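Local coordinates for universal stress protein (Mycobacterium smegmatis, PDB 5AHW) that binds the second messenger cyclic AMP as a homodimeric universal stress protein and probably takes part in cyclic AMP signalling, at residues 109-114 and 135-140; 94-99 and 127-132; 17-22 and 75-80. One frame throughout, in Å; residues are numbered along the deposited sequence.

Contact 1: 109-114 and 135-140; sequences DLLVVG and RRSKTD. With CMP (adenosine-3',5'-cyclic-monophosphate), chain K; SO4 (sulfate ion), chain L.
Leu111 carries much of this contact, with its backbone and its side chain both engaged by residues 137-140. Its N donates to Asp140 O at 3.1 Å, with 164° at the hydrogen, so the bond is nearly straight there; at the acceptor the donor stands 22° off the carbonyl plane. Along the side chain, CB meets Asp140 O at 3.9 Å and Thr139 OG1 at 4.0 Å. CG is anti to the backbone N (chi1 -178°), which carries the isopropyl end toward the turn, where CD2 arrives 4.0 Å from Ser137 OG. That hydroxyl accepts from Thr139 N at 3.2 Å, an ST turn where the chain leaves helix 129-136 and heads for strand 140-144. On the other face of strand 110-114, Leu110 CD1 lies 3.5 Å from Asp140 O and also touches Asp140 CB, the two side chains crossing at about a right angle. The Asp140 carboxylate bonds to Tyr4 OH and to the backbone N of His145 of the second subunit, so Asp140 itself takes part in the dimer interface. Gly114 N makes a weak hydrogen bond to O2' of cyclic AMP, 3.4 Å long. Arg135 and Arg136 close on one sulfate, probably from the crystallisation liquor. Strands 110-114 and 140-144, parallel neighbours, form with the helices between them a beta-alpha-beta crossover of the universal stress protein alpha/beta fold. Strand 6-10 flanks 110-114 on its other edge, and helix 95-105 covers the Leu111 and Val113 side through Ala103 and Leu99.

Contact 2: 94-99 and 127-132; sequences APVDAL and GSVPAN. With CMP (adenosine-3',5'-cyclic-monophosphate), chain K.
Val129 and Pro95 meet at the nucleotide, where Pro95 CB lies 4.0 Å from Val129 CG2 and both residues touch cyclic AMP. Four apolar residues of the two segments make up this first shell. Val129 CG1 stands 3.4 Å from the ribose O4', while its CG2 branch reaches toward C8 of the base. Pro95 CB approaches the adenine at C5, and Leu99 CD1 comes to 3.6 Å from N3, so that helix 95-105 meets the base at separate points of its ring system. Pro130 CD adds a contact with C5' on the sugar side. The division is clear from the atoms reached: residues 94-99 touch the base, whereas Val129 spans from base to ribose.

Behind this shell the two helices pack on each other through Val96. Its CG2 lies 3.9 Å from Val129 CA and 3.7 Å from Asn132 CB, with CG1 also against Asn132 CB. With CG1 anti to the backbone N (chi1 176°), both methyls face the second helix and straddle Asn132 CB, and the two side chains cross at about a right angle. Leu99 CD1 completes the packing against Val129 CG1 at 4.3 Å. The closest approaches between the segments are thus carbon to carbon, Asn132 contributing through CB.

Further out, Ser128 is the N-cap of helix 129-136: its OG accepts from Ala131 N at 3.2 Å with 157° at the hydrogen, a capping bond across the first turn, which bears Val129. Ala94 holds the corresponding N-cap position before helix 95-105. Leu118, in a loop, packs on Ser128, Pro130 and Ala131. Leu99 rests on Ala38 of strand 34-41 and Val113 of strand 110-114, and Pro130 also packs on Val113, placing the N-terminal turns of both helices beside the sheet.

Contact 3: 17-22 and 75-80; sequences SLRAVD and NDRAKA. With CMP (adenosine-3',5'-cyclic-monophosphate), chain K.
A two-bond salt bridge joins Arg77 to Asp22, using NE and one terminal nitrogen of the guanidinium. NE donates to OD1 at 2.8 Å with 165° at the hydrogen, and NH2 donates to OD2, also at 2.8 Å. The guanidinium presents its edge: both oxygens lie close to its plane, but the carboxylate plane is turned 37° from it. The twist falls unevenly on the two bonds, since OD1 is met at its syn lone pair while the donor to OD2 stands 32° out of the carboxylate plane, still on the syn side. The arginine chain is bent at chi2 and chi3, which turns NE and NH2 to Asp22; the two bonds then hold the guanidinium's rotation.

One guanidinium face is covered by Leu18 CB, 3.6 Å from NH1, so that this carbon lies over the rim of that face. Leu18 O is close to NH2, but the angle is too poor for a hydrogen bond.

Beneath the salt bridge the helices meet through small side chains. Val21 CG1 touches Ala78 CB at 3.9 Å, and the same methyl reaches Arg77 CB. The short helical segments approach to 8.7 Å between axes, running in broadly the same direction. At the other end of 17-22, Ser17 CB lies 3.3 Å from O3' of cyclic AMP, where the early part of the helix packs against the ligand. Ala74 extends the packing against Leu18 and Val21, while Ala78 rests on Leu35 and Ile37 of strand 34-41 and Ile86 of strand 86-92, seating helix 65-80 against the sheet.

Overall arrangement
From the N terminus, contact 3 closes first, joining helix 15-31 to helix 65-80 across strand 34-41 and the unmodelled residues 44-62. Both later contacts follow it in series. Contact 2 then opens at 94-99, contact 1 at 109-114, and they close in the same order, at 127-132 and 135-140, so their loops cross. They share helix 129-136 and touch directly, for example where Leu111 packs on Leu99. Contact 3 lies on the opposite side of the chain's centre, about 17 Å from contact 1 and 19 Å from contact 2, centre to centre. All three touch cyclic AMP, so the nucleotide joins helices of both sides to strand 110-114.

Contact 1: 109-114 and 135-140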
loop_
_atom_site.group_PDB
_atom_site.type_symbol
_atom_site.label_atom_id
_atom_site.label_comp_id
_atom_site.label_asym_id
_atom_site.label_seq_id
_atom_site.Cartn_x
_atom_site.Cartn_y
_atom_site.Cartn_z
ATOM N N ASP B 109 5.040 4.706 -9.739
ATOM C CA ASP B 109 4.370 5.539 -8.774
ATOM C C ASP B 109 3.952 4.653 -7.635
ATOM O O ASP B 109 3.717 5.131 -6.525
ATOM C CB ASP B 109 3.111 6.129 -9.405
ATOM C CG ASP B 109 3.404 6.914 -10.623
ATOM O OD1 ASP B 109 4.152 7.889 -10.477
ATOM O OD2 ASP B 109 2.938 6.567 -11.724
ATOM N N LEU B 110 3.801 3.364 -7.904
ATOM C CA LEU B 110 3.418 2.439 -6.851
ATOM C C LEU B 110 3.957 1.029 -7.107
ATOM O O LEU B 110 3.941 0.512 -8.226
ATOM C CB LEU B 110 1.894 2.387 -6.767
ATOM C CG LEU B 110 1.256 1.384 -5.796
ATOM C CD1 LEU B 110 1.429 1.904 -4.388
ATOM C CD2 LEU B 110 -0.213 1.143 -6.111
ATOM N N LEU B 111 4.375 0.408 -6.035
ATOM C CA LEU B 111 4.835 -0.950 -6.051
ATOM C C LEU B 111 3.934 -1.803 -5.147
ATOM O O LEU B 111 3.684 -1.445 -4.014
ATOM C CB LEU B 111 6.255 -0.878 -5.501
ATOM C CG LEU B 111 7.090 -2.110 -5.403
ATOM C CD1 LEU B 111 6.909 -3.074 -6.582
ATOM C CD2 LEU B 111 8.479 -1.537 -5.336
ATOM N N VAL B 112 3.414 -2.916 -5.651
ATOM C CA VAL B 112 2.489 -3.721 -4.926
ATOM C C VAL B 112 3.079 -5.109 -4.638
ATOM O O VAL B 112 3.620 -5.803 -5.522
ATOM C CB VAL B 112 1.225 -3.877 -5.768
ATOM C CG1 VAL B 112 0.132 -4.653 -5.024
ATOM C CG2 VAL B 112 0.701 -2.504 -6.140
ATOM N N VAL B 113 2.958 -5.526 -3.380
ATOM C CA VAL B 113 3.318 -6.842 -2.917
ATOM C C VAL B 113 2.236 -7.393 -1.974
ATOM O O VAL B 113 1.479 -6.643 -1.380
ATOM C CB VAL B 113 4.711 -6.826 -2.194
ATOM C CG1 VAL B 113 5.854 -6.479 -3.141
ATOM C CG2 VAL B 113 4.759 -5.843 -1.063
ATOM N N GLY B 114 2.124 -8.706 -1.862
ATOM C CA GLY B 114 1.397 -9.342 -0.745
ATOM C C GLY B 114 2.207 -9.315 0.519
ATOM O O GLY B 114 3.334 -8.783 0.535
ATOM N N ARG B 135 11.014 -1.295 3.231
ATOM C CA ARG B 135 12.045 -0.456 3.763
ATOM C C ARG B 135 12.885 0.174 2.684
ATOM O O ARG B 135 13.442 1.255 2.896
ATOM C CB ARG B 135 12.941 -1.144 4.781
ATOM C CG ARG B 135 12.299 -1.519 6.132
ATOM C CD ARG B 135 13.342 -1.992 7.121
ATOM N NE ARG B 135 13.670 -3.317 6.694
ATOM C CZ ARG B 135 13.031 -4.406 7.131
ATOM N NH1 ARG B 135 12.167 -4.338 8.136
ATOM N NH2 ARG B 135 13.300 -5.552 6.617
ATOM N N ARG B 136 13.007 -0.473 1.535
ATOM C CA ARG B 136 13.984 -0.044 0.528
ATOM C C ARG B 136 13.383 0.833 -0.580
ATOM O O ARG B 136 14.090 1.541 -1.239
ATOM C CB ARG B 136 14.753 -1.231 -0.048
ATOM C CG ARG B 136 15.669 -1.924 0.985
ATOM C CD ARG B 136 16.476 -3.073 0.362
ATOM N NE ARG B 136 17.021 -3.971 1.393
ATOM C CZ ARG B 136 17.414 -5.203 1.196
ATOM N NH1 ARG B 136 17.420 -5.702 -0.017
ATOM N NH2 ARG B 136 17.924 -5.919 2.206
ATOM N N SER B 137 12.087 0.783 -0.753
ATOM C CA SER B 137 11.427 1.495 -1.835
ATOM C C SER B 137 11.557 3.000 -1.710
ATOM O O SER B 137 11.564 3.554 -0.625
ATOM C CB SER B 137 9.968 1.031 -1.858
ATOM O OG SER B 137 9.318 1.534 -2.996
ATOM N N LYS B 138 11.639 3.675 -2.830
ATOM C CA LYS B 138 11.587 5.129 -2.862
ATOM C C LYS B 138 10.249 5.536 -3.447
ATOM O O LYS B 138 10.124 6.645 -3.835
ATOM C CB LYS B 138 12.760 5.745 -3.746
ATOM C CG LYS B 138 14.194 5.329 -3.244
ATOM C CD LYS B 138 15.395 6.064 -3.867
ATOM C CE LYS B 138 15.345 6.144 -5.395
ATOM N NZ LYS B 138 16.699 6.452 -6.024
ATOM N N THR B 139 9.302 4.624 -3.608
ATOM C CA THR B 139 7.967 4.977 -3.996
ATOM C C THR B 139 6.892 4.483 -2.968
ATOM O O THR B 139 7.182 3.845 -1.974
ATOM C CB THR B 139 7.638 4.362 -5.350
ATOM O OG1 THR B 139 7.522 2.948 -5.183
ATOM C CG2 THR B 139 8.734 4.519 -6.228
ATOM N N ASP B 140 5.644 4.765 -3.261
ATOM C CA ASP B 140 4.520 4.265 -2.458
ATOM C C ASP B 140 4.530 2.769 -2.548
ATOM O O ASP B 140 4.837 2.216 -3.583
ATOM C CB ASP B 140 3.181 4.737 -3.020
ATOM C CG ASP B 140 2.929 6.218 -2.838
ATOM O OD1 ASP B 140 3.808 6.909 -2.225
ATOM O OD2 ASP B 140 1.776 6.655 -3.254
HETATM P P CMP K . 2.492 -12.861 -1.463
HETATM O O1P CMP K . 0.999 -12.623 -1.265
HETATM O O2P CMP K . 2.747 -14.263 -1.772
HETATM O "O5'" CMP K . 3.402 -12.303 -0.299
HETATM C "C5'" CMP K . 4.808 -11.970 -0.408
HETATM C "C4'" CMP K . 4.969 -11.220 -1.701
HETATM O "O4'" CMP K . 6.318 -10.981 -2.063
HETATM C "C3'" CMP K . 4.412 -11.927 -2.880
HETATM O "O3'" CMP K . 3.000 -11.988 -2.735
HETATM C "C2'" CMP K . 4.978 -11.104 -4.047
HETATM O "O2'" CMP K . 4.293 -9.864 -4.267
HETATM C "C1'" CMP K . 6.381 -10.820 -3.484
HETATM N N9 CMP K . 7.290 -11.835 -4.069
HETATM C C8 CMP K . 7.746 -12.958 -3.482
HETATM N N7 CMP K . 8.491 -13.677 -4.335
HETATM C C5 CMP K . 8.534 -13.016 -5.467
HETATM C C6 CMP K . 9.183 -13.187 -6.779
HETATM N N6 CMP K . 9.936 -14.256 -7.000
HETATM N N1 CMP K . 8.985 -12.258 -7.724
HETATM C C2 CMP K . 8.227 -11.174 -7.524
HETATM N N3 CMP K . 7.588 -10.951 -6.356
HETATM C C4 CMP K . 7.713 -11.818 -5.318
HETATM S S SO4 L . 17.216 -3.771 4.956
HETATM O O1 SO4 L . 17.712 -2.830 3.879
HETATM O O2 SO4 L . 15.774 -4.107 4.576
HETATM O O3 SO4 L . 17.292 -3.036 6.242
HETATM O O4 SO4 L . 17.740 -5.121 4.847
#

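Contact 2: 94-99 and 127-132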
loop_
_atom_site.group_PDB
_atom_site.type_symbol
_atom_site.label_atom_id
_atom_site.label_comp_id
_atom_site.label_asym_id
_atom_site.label_seq_id
_atom_site.Cartn_x
_atom_site.Cartn_y
_atom_site.Cartn_z
ATOM N N ALA B 94 17.064 -11.621 -7.202
ATOM C CA ALA B 94 16.365 -11.958 -5.985
ATOM C C ALA B 94 15.137 -11.051 -5.961
ATOM O O ALA B 94 15.117 -10.036 -6.634
ATOM C CB ALA B 94 17.256 -11.770 -4.766
ATOM N N PRO B 95 14.089 -11.446 -5.213
ATOM C CA PRO B 95 12.886 -10.710 -5.343
ATOM C C PRO B 95 13.016 -9.250 -4.913
ATOM O O PRO B 95 12.453 -8.358 -5.614
ATOM C CB PRO B 95 11.898 -11.449 -4.422
ATOM C CG PRO B 95 12.485 -12.786 -4.215
ATOM C CD PRO B 95 13.930 -12.718 -4.493
ATOM N N VAL B 96 13.647 -8.988 -3.759
ATOM C CA VAL B 96 13.644 -7.614 -3.256
ATOM C C VAL B 96 14.348 -6.620 -4.231
ATOM O O VAL B 96 13.813 -5.517 -4.645
ATOM C CB VAL B 96 14.260 -7.530 -1.835
ATOM C CG1 VAL B 96 14.320 -6.080 -1.384
ATOM C CG2 VAL B 96 13.401 -8.319 -0.873
ATOM N N ASP B 97 15.556 -7.025 -4.575
ATOM C CA ASP B 97 16.391 -6.325 -5.547
ATOM C C ASP B 97 15.611 -6.158 -6.851
ATOM O O ASP B 97 15.570 -5.085 -7.433
ATOM C CB ASP B 97 17.691 -7.160 -5.867
ATOM C CG ASP B 97 18.782 -7.165 -4.689
ATOM O OD1 ASP B 97 18.729 -6.355 -3.729
ATOM O OD2 ASP B 97 19.744 -7.965 -4.782
ATOM N N ALA B 98 15.030 -7.232 -7.365
ATOM C CA ALA B 98 14.413 -7.102 -8.675
ATOM C C ALA B 98 13.249 -6.101 -8.641
ATOM O O ALA B 98 13.139 -5.269 -9.536
ATOM C CB ALA B 98 13.946 -8.470 -9.184
ATOM N N LEU B 99 12.431 -6.115 -7.584
ATOM C CA LEU B 99 11.235 -5.248 -7.528
ATOM C C LEU B 99 11.624 -3.784 -7.285
ATOM O O LEU B 99 11.159 -2.889 -8.007
ATOM C CB LEU B 99 10.231 -5.698 -6.475
ATOM C CG LEU B 99 9.596 -7.033 -6.793
ATOM C CD1 LEU B 99 8.870 -7.631 -5.591
ATOM C CD2 LEU B 99 8.609 -6.897 -7.924
ATOM N N GLY B 127 14.413 -11.056 7.477
ATOM C CA GLY B 127 13.905 -10.506 6.282
ATOM C C GLY B 127 12.754 -11.183 5.596
ATOM O O GLY B 127 12.566 -12.358 5.691
ATOM N N SER B 128 11.907 -10.384 4.955
ATOM C CA SER B 128 10.900 -10.921 4.082
ATOM C C SER B 128 10.781 -9.996 2.917
ATOM O O SER B 128 11.093 -8.845 3.019
ATOM C CB SER B 128 9.540 -10.958 4.816
ATOM O OG SER B 128 9.033 -9.627 5.063
ATOM N N VAL B 129 10.271 -10.491 1.811
ATOM C CA VAL B 129 10.064 -9.654 0.641
ATOM C C VAL B 129 9.196 -8.421 0.878
ATOM O O VAL B 129 9.616 -7.349 0.597
ATOM C CB VAL B 129 9.518 -10.480 -0.519
ATOM C CG1 VAL B 129 9.415 -9.599 -1.762
ATOM C CG2 VAL B 129 10.442 -11.677 -0.757
ATOM N N PRO B 130 8.019 -8.552 1.511
ATOM C CA PRO B 130 7.303 -7.296 1.714
ATOM C C PRO B 130 7.980 -6.299 2.649
ATOM O O PRO B 130 7.909 -5.122 2.385
ATOM C CB PRO B 130 5.967 -7.720 2.330
ATOM C CG PRO B 130 6.048 -9.185 2.542
ATOM C CD PRO B 130 7.117 -9.710 1.646
ATOM N N ALA B 131 8.514 -6.739 3.791
ATOM C CA ALA B 131 9.138 -5.827 4.708
ATOM C C ALA B 131 10.367 -5.158 4.073
ATOM O O ALA B 131 10.602 -3.961 4.271
ATOM C CB ALA B 131 9.554 -6.566 5.929
ATOM N N ASN B 132 11.171 -5.924 3.326
ATOM C CA ASN B 132 12.417 -5.363 2.823
ATOM C C ASN B 132 12.087 -4.435 1.659
ATOM O O ASN B 132 12.744 -3.417 1.446
ATOM C CB ASN B 132 13.403 -6.450 2.354
ATOM C CG ASN B 132 13.940 -7.349 3.456
ATOM O OD1 ASN B 132 13.573 -7.298 4.627
ATOM N ND2 ASN B 132 14.920 -8.148 3.073
HETATM P P CMP K . 2.492 -12.861 -1.463
HETATM O O1P CMP K . 0.999 -12.623 -1.265
HETATM O O2P CMP K . 2.747 -14.263 -1.772
HETATM O "O5'" CMP K . 3.402 -12.303 -0.299
HETATM C "C5'" CMP K . 4.808 -11.970 -0.408
HETATM C "C4'" CMP K . 4.969 -11.220 -1.701
HETATM O "O4'" CMP K . 6.318 -10.981 -2.063
HETATM C "C3'" CMP K . 4.412 -11.927 -2.880
HETATM O "O3'" CMP K . 3.000 -11.988 -2.735
HETATM C "C2'" CMP K . 4.978 -11.104 -4.047
HETATM O "O2'" CMP K . 4.293 -9.864 -4.267
HETATM C "C1'" CMP K . 6.381 -10.820 -3.484
HETATM N N9 CMP K . 7.290 -11.835 -4.069
HETATM C C8 CMP K . 7.746 -12.958 -3.482
HETATM N N7 CMP K . 8.491 -13.677 -4.335
HETATM C C5 CMP K . 8.534 -13.016 -5.467
HETATM C C6 CMP K . 9.183 -13.187 -6.779
HETATM N N6 CMP K . 9.936 -14.256 -7.000
HETATM N N1 CMP K . 8.985 -12.258 -7.724
HETATM C C2 CMP K . 8.227 -11.174 -7.524
HETATM N N3 CMP K . 7.588 -10.951 -6.356
HETATM C C4 CMP K . 7.713 -11.818 -5.318
#

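Contact 3: 17-22 and 75-80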
loop_
_atom_site.group_PDB
_atom_site.type_symbol
_atom_site.label_atom_id
_atom_site.label_comp_id
_atom_site.label_asym_id
_atom_site.label_seq_id
_atom_site.Cartn_x
_atom_site.Cartn_y
_atom_site.Cartn_z
ATOM N N SER B 17 0.080 -14.441 -3.906
ATOM C CA SER B 17 0.582 -13.350 -4.742
ATOM C C SER B 17 -0.402 -12.946 -5.864
ATOM O O SER B 17 -0.437 -11.784 -6.300
ATOM C CB SER B 17 1.955 -13.703 -5.305
ATOM O OG SER B 17 1.895 -14.576 -6.407
ATOM N N LEU B 18 -1.161 -13.903 -6.377
ATOM C CA LEU B 18 -2.076 -13.592 -7.438
ATOM C C LEU B 18 -3.206 -12.699 -6.943
ATOM O O LEU B 18 -3.792 -11.954 -7.738
ATOM C CB LEU B 18 -2.609 -14.878 -8.056
ATOM C CG LEU B 18 -1.527 -15.625 -8.842
ATOM C CD1 LEU B 18 -2.071 -16.976 -9.232
ATOM C CD2 LEU B 18 -1.073 -14.873 -10.063
ATOM N N ARG B 19 -3.474 -12.749 -5.646
ATOM C CA ARG B 19 -4.399 -11.825 -5.026
ATOM C C ARG B 19 -3.803 -10.422 -5.029
ATOM O O ARG B 19 -4.569 -9.453 -5.132
ATOM C CB ARG B 19 -4.822 -12.235 -3.594
ATOM C CG ARG B 19 -5.692 -13.483 -3.565
ATOM C CD ARG B 19 -6.252 -13.894 -2.191
ATOM N NE ARG B 19 -5.250 -14.583 -1.340
ATOM C CZ ARG B 19 -5.180 -15.905 -1.073
ATOM N NH1 ARG B 19 -6.068 -16.784 -1.566
ATOM N NH2 ARG B 19 -4.198 -16.346 -0.277
ATOM N N ALA B 20 -2.491 -10.314 -4.843
ATOM C CA ALA B 20 -1.818 -9.047 -4.964
ATOM C C ALA B 20 -1.932 -8.504 -6.384
ATOM O O ALA B 20 -2.107 -7.308 -6.560
ATOM C CB ALA B 20 -0.339 -9.157 -4.596
ATOM N N VAL B 21 -1.800 -9.373 -7.384
ATOM C CA VAL B 21 -2.039 -8.987 -8.767
ATOM C C VAL B 21 -3.519 -8.507 -9.044
ATOM O O VAL B 21 -3.723 -7.472 -9.705
ATOM C CB VAL B 21 -1.670 -10.155 -9.705
ATOM C CG1 VAL B 21 -1.987 -9.832 -11.151
ATOM C CG2 VAL B 21 -0.180 -10.437 -9.621
ATOM N N ASP B 22 -4.518 -9.262 -8.560
ATOM C CA ASP B 22 -5.905 -8.826 -8.661
ATOM C C ASP B 22 -5.978 -7.374 -8.213
ATOM O O ASP B 22 -6.482 -6.542 -8.976
ATOM C CB ASP B 22 -6.855 -9.607 -7.790
ATOM C CG ASP B 22 -7.024 -10.977 -8.236
ATOM O OD1 ASP B 22 -6.643 -11.259 -9.375
ATOM O OD2 ASP B 22 -7.473 -11.832 -7.431
ATOM N N ASN B 75 -1.201 -12.169 -15.784
ATOM C CA ASN B 75 -1.799 -11.308 -16.811
ATOM C C ASN B 75 -3.328 -11.492 -16.935
ATOM O O ASN B 75 -4.083 -10.531 -16.939
ATOM C CB ASN B 75 -1.141 -11.598 -18.172
ATOM C CG ASN B 75 -1.425 -10.524 -19.199
ATOM O OD1 ASN B 75 -2.550 -10.076 -19.358
ATOM N ND2 ASN B 75 -0.381 -10.115 -19.933
ATOM N N ASP B 76 -3.751 -12.739 -17.058
ATOM C CA ASP B 76 -5.161 -13.073 -17.082
ATOM C C ASP B 76 -5.865 -12.541 -15.829
ATOM O O ASP B 76 -6.948 -11.993 -15.930
ATOM C CB ASP B 76 -5.363 -14.584 -17.222
ATOM C CG ASP B 76 -4.947 -15.098 -18.584
ATOM O OD1 ASP B 76 -4.920 -14.291 -19.540
ATOM O OD2 ASP B 76 -4.660 -16.317 -18.713
ATOM N N ARG B 77 -5.244 -12.650 -14.658
ATOM C CA ARG B 77 -5.902 -12.201 -13.428
ATOM C C ARG B 77 -6.030 -10.696 -13.465
ATOM O O ARG B 77 -7.102 -10.166 -13.196
ATOM C CB ARG B 77 -5.110 -12.626 -12.213
ATOM C CG ARG B 77 -5.160 -14.108 -11.969
ATOM C CD ARG B 77 -6.488 -14.457 -11.363
ATOM N NE ARG B 77 -6.449 -13.995 -10.000
ATOM C CZ ARG B 77 -6.112 -14.773 -8.970
ATOM N NH1 ARG B 77 -5.810 -16.026 -9.139
ATOM N NH2 ARG B 77 -6.139 -14.295 -7.752
ATOM N N ALA B 78 -4.951 -10.000 -13.841
ATOM C CA ALA B 78 -4.987 -8.538 -13.915
ATOM C C ALA B 78 -5.968 -8.014 -14.956
ATOM O O ALA B 78 -6.663 -7.034 -14.739
ATOM C CB ALA B 78 -3.626 -7.996 -14.183
ATOM N N LYS B 79 -6.065 -8.692 -16.074
ATOM C CA LYS B 79 -6.987 -8.286 -17.131
ATOM C C LYS B 79 -8.453 -8.507 -16.666
ATOM O O LYS B 79 -9.330 -7.694 -16.889
ATOM C CB LYS B 79 -6.615 -9.059 -18.400
ATOM C CG LYS B 79 -7.548 -8.972 -19.571
ATOM C CD LYS B 79 -6.898 -9.697 -20.751
ATOM C CE LYS B 79 -7.907 -10.235 -21.759
ATOM N NZ LYS B 79 -8.314 -9.228 -22.785
ATOM N N ALA B 80 -8.690 -9.584 -15.947
ATOM C CA ALA B 80 -10.014 -9.820 -15.402
ATOM C C ALA B 80 -10.410 -8.742 -14.372
ATOM O O ALA B 80 -11.579 -8.488 -14.201
ATOM C CB ALA B 80 -10.114 -11.225 -14.809
HETATM P P CMP K . 2.492 -12.861 -1.463
HETATM O O1P CMP K . 0.999 -12.623 -1.265
HETATM O O2P CMP K . 2.747 -14.263 -1.772
HETATM O "O5'" CMP K . 3.402 -12.303 -0.299
HETATM C "C5'" CMP K . 4.808 -11.970 -0.408
HETATM C "C4'" CMP K . 4.969 -11.220 -1.701
HETATM O "O4'" CMP K . 6.318 -10.981 -2.063
HETATM C "C3'" CMP K . 4.412 -11.927 -2.880
HETATM O "O3'" CMP K . 3.000 -11.988 -2.735
HETATM C "C2'" CMP K . 4.978 -11.104 -4.047
HETATM O "O2'" CMP K . 4.293 -9.864 -4.267
HETATM C "C1'" CMP K . 6.381 -10.820 -3.484
HETATM N N9 CMP K . 7.290 -11.835 -4.069
HETATM C C8 CMP K . 7.746 -12.958 -3.482
HETATM N N7 CMP K . 8.491 -13.677 -4.335
HETATM C C5 CMP K . 8.534 -13.016 -5.467
HETATM C C6 CMP K . 9.183 -13.187 -6.779
HETATM N N6 CMP K . 9.936 -14.256 -7.000
HETATM N N1 CMP K . 8.985 -12.258 -7.724
HETATM C C2 CMP K . 8.227 -11.174 -7.524
HETATM N N3 CMP K . 7.588 -10.951 -6.356
HETATM C C4 CMP K . 7.713 -11.818 -5.318
#